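Local atomic coordinates of USG-1 protein homolog (Pseudomonas aeruginosa, PDB entry 2HJS), a protein that probably binds NAD or NADP and acts as a dehydrogenase on an aldehyde or oxo group, as relatives of aspartate-semialdehyde dehydrogenase do. Residues 70-75 / 91-96. Residues are numbered along the deposited sequence; the frame is centred on the assembly and turned at random.
Sequences GLAFFA and AGCSVI
Ala72 lends both of its peptide groups to the neighbouring strand: its N donates to Ser94 O at 2.8 Å and its O accepts from Ile96 N, each nearly along the axis of the carbonyl concerned. Beyond them, Phe74 N reaches Ile96 O (2.8 Å, 168° at the hydrogen), while at the other end Ser94 N bonds to Gly70 O at 3.1 Å, standing well above that carbonyl plane. Gly70 O also accepts a weak bond from a water that donates to Gly92 O and lies 2.8 Å from Ser94 OG; the hydroxyl is further hydrogen-bonded to Phe126 N. Leu71 and Phe73 turn their backbone bonds the other way, to Asn8, just ahead of strand 9-12, and to Ala10 and Val12 within it. The pairing is the parallel one of a right-handed beta-alpha-beta unit, strand 71-74, helix 78-90, strand 94-97, in the Rossmann-type domain of this family; a Schellman motif at Gly92 ends the helix just before the second strand. On the face carrying Leu71, Phe73 and Ile96, the Ile96 CD1 methyl touches both Leu71 CD1 and Phe73 CE1, 3.8 Å from the latter, with helices 17-28 and 317-336 packed over this side. The opposite face meets helix 78-90. There Val95 CG1, anti to the backbone N (chi1 175°), approaches Phe74 CD1 obliquely at 3.5 Å. Cys93 SG, swung likewise (chi1 170°), rests against Ala72 CB, also at 3.5 Å.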
ATOM      1  N   GLY A  70     -29.070  29.964   3.721  1.00 53.07           N
ATOM      2  CA  GLY A  70     -28.314  30.526   2.607  1.00 52.70           C
ATOM      3  C   GLY A  70     -27.172  29.645   2.093  1.00 50.45           C
ATOM      4  O   GLY A  70     -26.712  29.837   0.972  1.00 52.39           O
ATOM      5  N   LEU A  71     -26.695  28.707   2.916  1.00 49.82           N
ATOM      6  CA  LEU A  71     -25.632  27.755   2.554  1.00 48.09           C
ATOM      7  C   LEU A  71     -25.896  26.367   3.183  1.00 48.47           C
ATOM      8  O   LEU A  71     -26.345  26.302   4.337  1.00 48.01           O
ATOM      9  CB  LEU A  71     -24.248  28.271   3.013  1.00 47.92           C
ATOM     10  CG  LEU A  71     -22.984  27.395   2.789  1.00 46.86           C
ATOM     11  CD1 LEU A  71     -22.694  27.128   1.279  1.00 44.52           C
ATOM     12  CD2 LEU A  71     -21.763  28.059   3.432  1.00 47.44           C
ATOM     13  N   ALA A  72     -25.615  25.271   2.431  1.00 47.95           N
ATOM     14  CA  ALA A  72     -25.800  23.897   2.916  1.00 47.15           C
ATOM     15  C   ALA A  72     -24.592  23.035   2.581  1.00 47.97           C
ATOM     16  O   ALA A  72     -24.132  22.997   1.433  1.00 47.48           O
ATOM     17  CB  ALA A  72     -27.054  23.260   2.366  1.00 46.04           C
ATOM     18  N   PHE A  73     -24.079  22.359   3.605  1.00 47.67           N
ATOM     19  CA  PHE A  73     -23.065  21.336   3.411  1.00 47.69           C
ATOM     20  C   PHE A  73     -23.773  20.002   3.355  1.00 47.83           C
ATOM     21  O   PHE A  73     -24.440  19.622   4.329  1.00 48.35           O
ATOM     22  CB  PHE A  73     -22.102  21.349   4.583  1.00 46.89           C
ATOM     23  CG  PHE A  73     -21.316  22.626   4.702  1.00 47.32           C
ATOM     24  CD1 PHE A  73     -20.133  22.804   3.966  1.00 45.52           C
ATOM     25  CD2 PHE A  73     -21.745  23.650   5.553  1.00 46.14           C
ATOM     26  CE1 PHE A  73     -19.382  23.981   4.084  1.00 47.03           C
ATOM     27  CE2 PHE A  73     -21.003  24.851   5.676  1.00 47.16           C
ATOM     28  CZ  PHE A  73     -19.809  25.009   4.950  1.00 47.17           C
ATOM     29  N   PHE A  74     -23.647  19.300   2.227  1.00 47.31           N
ATOM     30  CA  PHE A  74     -24.210  17.964   2.092  1.00 47.56           C
ATOM     31  C   PHE A  74     -23.107  16.932   2.352  1.00 48.46           C
ATOM     32  O   PHE A  74     -22.280  16.661   1.488  1.00 48.26           O
ATOM     33  CB  PHE A  74     -24.839  17.770   0.705  1.00 47.29           C
ATOM     34  CG  PHE A  74     -26.269  18.252   0.591  1.00 48.02           C
ATOM     35  CD1 PHE A  74     -26.581  19.613   0.651  1.00 47.71           C
ATOM     36  CD2 PHE A  74     -27.310  17.338   0.408  1.00 47.17           C
ATOM     37  CE1 PHE A  74     -27.921  20.056   0.559  1.00 46.88           C
ATOM     38  CE2 PHE A  74     -28.635  17.770   0.293  1.00 46.48           C
ATOM     39  CZ  PHE A  74     -28.940  19.127   0.380  1.00 47.09           C
ATOM     40  N   ALA A  75     -23.104  16.386   3.562  1.00 48.61           N
ATOM     41  CA  ALA A  75     -22.131  15.398   3.989  1.00 49.55           C
ATOM     42  C   ALA A  75     -22.836  14.069   4.266  1.00 49.78           C
ATOM     43  O   ALA A  75     -22.429  13.315   5.150  1.00 50.91           O
ATOM     44  CB  ALA A  75     -21.402  15.899   5.251  1.00 49.31           C
ATOM     45  N   ALA A  91     -34.034  26.646  -4.206  1.00 55.70           N
ATOM     46  CA  ALA A  91     -34.662  27.340  -3.074  1.00 55.65           C
ATOM     47  C   ALA A  91     -33.811  28.559  -2.630  1.00 55.85           C
ATOM     48  O   ALA A  91     -34.251  29.441  -1.713  1.00 56.34           O
ATOM     49  CB  ALA A  91     -34.950  26.359  -1.922  1.00 55.41           C
ATOM     50  N   GLY A  92     -32.608  28.623  -3.257  1.00 55.71           N
ATOM     51  CA  GLY A  92     -31.782  29.863  -3.103  1.00 55.47           C
ATOM     52  C   GLY A  92     -30.558  29.557  -2.279  1.00 55.31           C
ATOM     53  O   GLY A  92     -29.670  30.405  -2.083  1.00 56.02           O
ATOM     54  N   CYS A  93     -30.487  28.305  -1.839  1.00 55.30           N
ATOM     55  CA  CYS A  93     -29.460  27.875  -0.943  1.00 53.90           C
ATOM     56  C   CYS A  93     -28.242  27.342  -1.726  1.00 53.88           C
ATOM     57  O   CYS A  93     -28.376  26.461  -2.577  1.00 53.60           O
ATOM     58  CB  CYS A  93     -30.078  26.844   0.028  1.00 54.55           C
ATOM     59  SG  CYS A  93     -28.815  25.981   1.072  1.00 55.80           S
ATOM     60  N   SER A  94     -27.055  27.892  -1.453  1.00 52.40           N
ATOM     61  CA  SER A  94     -25.848  27.450  -2.119  1.00 51.65           C
ATOM     62  C   SER A  94     -25.463  26.104  -1.512  1.00 51.32           C
ATOM     63  O   SER A  94     -25.598  25.890  -0.304  1.00 51.81           O
ATOM     64  CB  SER A  94     -24.713  28.446  -1.910  1.00 51.32           C
ATOM     65  OG  SER A  94     -24.812  29.547  -2.783  1.00 52.51           O
ATOM     66  N   VAL A  95     -24.992  25.189  -2.339  1.00 51.01           N
ATOM     67  CA  VAL A  95     -24.753  23.833  -1.861  1.00 50.14           C
ATOM     68  C   VAL A  95     -23.323  23.449  -2.062  1.00 50.53           C
ATOM     69  O   VAL A  95     -22.769  23.615  -3.159  1.00 51.58           O
ATOM     70  CB  VAL A  95     -25.695  22.823  -2.555  1.00 50.01           C
ATOM     71  CG1 VAL A  95     -25.365  21.390  -2.155  1.00 47.27           C
ATOM     72  CG2 VAL A  95     -27.136  23.142  -2.216  1.00 48.08           C
ATOM     73  N   ILE A  96     -22.715  22.917  -1.008  1.00 49.91           N
ATOM     74  CA  ILE A  96     -21.445  22.230  -1.156  1.00 48.23           C
ATOM     75  C   ILE A  96     -21.673  20.746  -0.856  1.00 49.43           C
ATOM     76  O   ILE A  96     -21.974  20.384   0.284  1.00 49.49           O
ATOM     77  CB  ILE A  96     -20.355  22.818  -0.250  1.00 48.17           C
ATOM     78  CG1 ILE A  96     -20.015  24.244  -0.688  1.00 46.71           C
ATOM     79  CG2 ILE A  96     -19.063  21.950  -0.276  1.00 45.95           C
ATOM     80  CD1 ILE A  96     -19.427  25.037   0.447  1.00 47.98           C
TER
HETATM   81  O   HOH W   1     -26.623  31.443  -1.921  1.00 62.73           O